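Local coordinates for adenylyl-sulfate kinase 1, chloroplastic (PDB 4FXP), which phosphorylates adenosine 5'-phosphosulfate with ATP to make 3'-phosphoadenylyl sulfate, the activated sulfate of plant sulfur metabolism, at residues P107-R112 and P162-L167. Residues are numbered along the deposited sequence; the frame is centred on the assembly and turned at random.
Sequences PYRTDR and PYEPPL
At the first turn of helix 109-117, Glu164 of the proline-rich loop 162-167 reaches the backbone NH of Arg109, its OE1 2.9 Å from Arg109 N. A carboxylate suits this place: the partial positive charge of the helix start probably favours its ionised form, and a water donates to the same OE1 while accepting from Thr110 N. With CG set beside its backbone N (chi1 -53°) and the chain extended beyond, Glu164 reaches the helix start. Its backbone is held too, Glu164 N giving a bond to Pro107 O (2.7 Å), and both NH1 and NH2 of Arg112 grip Glu164 O end-on, at 3.0 and 2.9 Å. In this P-loop kinase fold the helix follows strand 99-103 and Ser106, probably the serine that forms the phosphoserine intermediate; Arg112 NH1 also hydrogen-bonds to Ser106 O, and its NE forms a salt bridge with Glu126. Proline has no NH of its own to pair, but its carbonyl still accepts: Arg109 NH1 meets Pro165 O in the guanidinium plane (2.8 Å), while Glu164 CB covers one face and Leu167 CD1 the other. Were Arg109 an alanine, Pro165 O would probably lose this donor and Leu167 the chain it packs on. Pro107, which touches bound adenosine-5'-phosphosulfate, is backed by the ring of Tyr163 (Pro107 CA to Tyr163 CD1 3.5 Å), whose hydroxyl hydrogen-bonds to Thr31, whereas Pro162 CG meets the edge of Tyr108 at CE1 (3.7 Å).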
loop_
_atom_site.group_PDB
_atom_site.type_symbol
_atom_site.label_atom_id
_atom_site.label_comp_id
_atom_site.label_asym_id
_atom_site.label_seq_id
_atom_site.Cartn_x
_atom_site.Cartn_y
_atom_site.Cartn_z
ATOM N N PRO A 107 -0.957 19.890 2.999
ATOM C CA PRO A 107 -1.345 21.303 2.973
ATOM C C PRO A 107 -1.685 21.918 1.619
ATOM O O PRO A 107 -2.302 22.984 1.597
ATOM C CB PRO A 107 -0.100 21.985 3.557
ATOM C CG PRO A 107 1.031 21.097 3.132
ATOM C CD PRO A 107 0.484 19.694 3.152
ATOM N N TYR A 108 -1.300 21.292 0.519
ATOM C CA TYR A 108 -1.496 21.925 -0.786
ATOM C C TYR A 108 -2.683 21.346 -1.544
ATOM O O TYR A 108 -2.772 20.136 -1.739
ATOM C CB TYR A 108 -0.232 21.814 -1.640
ATOM C CG TYR A 108 1.028 22.281 -0.949
ATOM C CD1 TYR A 108 1.135 23.566 -0.427
ATOM C CD2 TYR A 108 2.119 21.438 -0.829
ATOM C CE1 TYR A 108 2.303 23.988 0.201
ATOM C CE2 TYR A 108 3.281 21.850 -0.209
ATOM C CZ TYR A 108 3.374 23.116 0.303
ATOM O OH TYR A 108 4.547 23.495 0.916
ATOM N N ARG A 109 -3.583 22.221 -1.982
ATOM C CA ARG A 109 -4.795 21.804 -2.684
ATOM C C ARG A 109 -4.511 21.032 -3.964
ATOM O O ARG A 109 -5.191 20.053 -4.265
ATOM C CB ARG A 109 -5.699 23.014 -3.003
ATOM C CG ARG A 109 -6.689 23.355 -1.902
ATOM C CD ARG A 109 -7.665 24.484 -2.299
ATOM N NE ARG A 109 -6.980 25.731 -2.607
ATOM C CZ ARG A 109 -6.911 26.786 -1.796
ATOM N NH1 ARG A 109 -7.505 26.773 -0.601
ATOM N NH2 ARG A 109 -6.251 27.866 -2.191
ATOM N N THR A 110 -3.525 21.480 -4.733
ATOM C CA THR A 110 -3.258 20.843 -6.023
ATOM C C THR A 110 -2.830 19.387 -5.836
ATOM O O THR A 110 -3.121 18.521 -6.671
ATOM C CB THR A 110 -2.193 21.604 -6.839
ATOM O OG1 THR A 110 -2.092 21.026 -8.146
ATOM C CG2 THR A 110 -0.833 21.552 -6.152
ATOM N N ASP A 111 -2.147 19.121 -4.729
ATOM C CA ASP A 111 -1.655 17.778 -4.464
ATOM C C ASP A 111 -2.769 16.868 -3.965
ATOM O O ASP A 111 -2.878 15.726 -4.410
ATOM C CB ASP A 111 -0.463 17.819 -3.509
ATOM C CG ASP A 111 0.733 18.531 -4.116
ATOM O OD1 ASP A 111 0.982 18.333 -5.321
ATOM O OD2 ASP A 111 1.418 19.292 -3.399
ATOM N N ARG A 112 -3.616 17.368 -3.065
ATOM C CA ARG A 112 -4.789 16.590 -2.671
ATOM C C ARG A 112 -5.709 16.352 -3.874
ATOM O O ARG A 112 -6.242 15.256 -4.051
ATOM C CB ARG A 112 -5.565 17.239 -1.514
ATOM C CG ARG A 112 -4.765 17.433 -0.227
ATOM C CD ARG A 112 -5.658 17.852 0.945
ATOM N NE ARG A 112 -6.517 18.986 0.579
ATOM C CZ ARG A 112 -6.232 20.261 0.818
ATOM N NH1 ARG A 112 -5.107 20.590 1.441
ATOM N NH2 ARG A 112 -7.075 21.215 0.429
ATOM N N PRO A 162 2.572 27.372 4.146
ATOM C CA PRO A 162 1.133 27.536 3.902
ATOM C C PRO A 162 0.284 26.281 4.120
ATOM O O PRO A 162 0.739 25.161 3.867
ATOM C CB PRO A 162 1.083 27.959 2.429
ATOM C CG PRO A 162 2.299 27.359 1.834
ATOM C CD PRO A 162 3.355 27.378 2.900
ATOM N N TYR A 163 -0.935 26.475 4.618
ATOM C CA TYR A 163 -1.959 25.439 4.542
ATOM C C TYR A 163 -3.104 25.973 3.680
ATOM O O TYR A 163 -3.610 27.071 3.930
ATOM C CB TYR A 163 -2.498 25.038 5.928
ATOM C CG TYR A 163 -3.537 23.945 5.796
ATOM C CD1 TYR A 163 -3.153 22.608 5.665
ATOM C CD2 TYR A 163 -4.896 24.249 5.735
ATOM C CE1 TYR A 163 -4.099 21.597 5.496
ATOM C CE2 TYR A 163 -5.851 23.245 5.573
ATOM C CZ TYR A 163 -5.444 21.922 5.450
ATOM O OH TYR A 163 -6.393 20.931 5.273
ATOM N N GLU A 164 -3.500 25.203 2.668
ATOM C CA GLU A 164 -4.576 25.592 1.765
ATOM C C GLU A 164 -5.783 24.685 1.974
ATOM O O GLU A 164 -5.770 23.524 1.565
ATOM C CB GLU A 164 -4.116 25.500 0.310
ATOM C CG GLU A 164 -2.837 26.255 0.002
ATOM C CD GLU A 164 -2.369 26.018 -1.428
ATOM O OE1 GLU A 164 -2.532 24.887 -1.930
ATOM O OE2 GLU A 164 -1.845 26.959 -2.057
ATOM N N PRO A 165 -6.838 25.213 2.618
ATOM C CA PRO A 165 -8.026 24.404 2.914
ATOM C C PRO A 165 -8.752 23.927 1.664
ATOM O O PRO A 165 -8.690 24.589 0.632
ATOM C CB PRO A 165 -8.922 25.366 3.711
ATOM C CG PRO A 165 -8.369 26.723 3.466
ATOM C CD PRO A 165 -6.912 26.554 3.223
ATOM N N PRO A 166 -9.439 22.778 1.758
ATOM C CA PRO A 166 -10.241 22.255 0.649
ATOM C C PRO A 166 -11.357 23.229 0.290
ATOM O O PRO A 166 -11.982 23.798 1.186
ATOM C CB PRO A 166 -10.848 20.975 1.231
ATOM C CG PRO A 166 -9.926 20.580 2.341
ATOM C CD PRO A 166 -9.422 21.865 2.915
ATOM N N LEU A 167 -11.605 23.414 -1.001
ATOM C CA LEU A 167 -12.674 24.304 -1.455
ATOM C C LEU A 167 -13.995 23.551 -1.607
ATOM O O LEU A 167 -15.064 24.156 -1.641
ATOM C CB LEU A 167 -12.295 24.952 -2.790
ATOM C CG LEU A 167 -10.959 25.691 -2.761
ATOM C CD1 LEU A 167 -10.635 26.340 -4.092
ATOM C CD2 LEU A 167 -10.976 26.723 -1.655
HETATM O O HOH W 1 -2.154 24.075 -4.328
#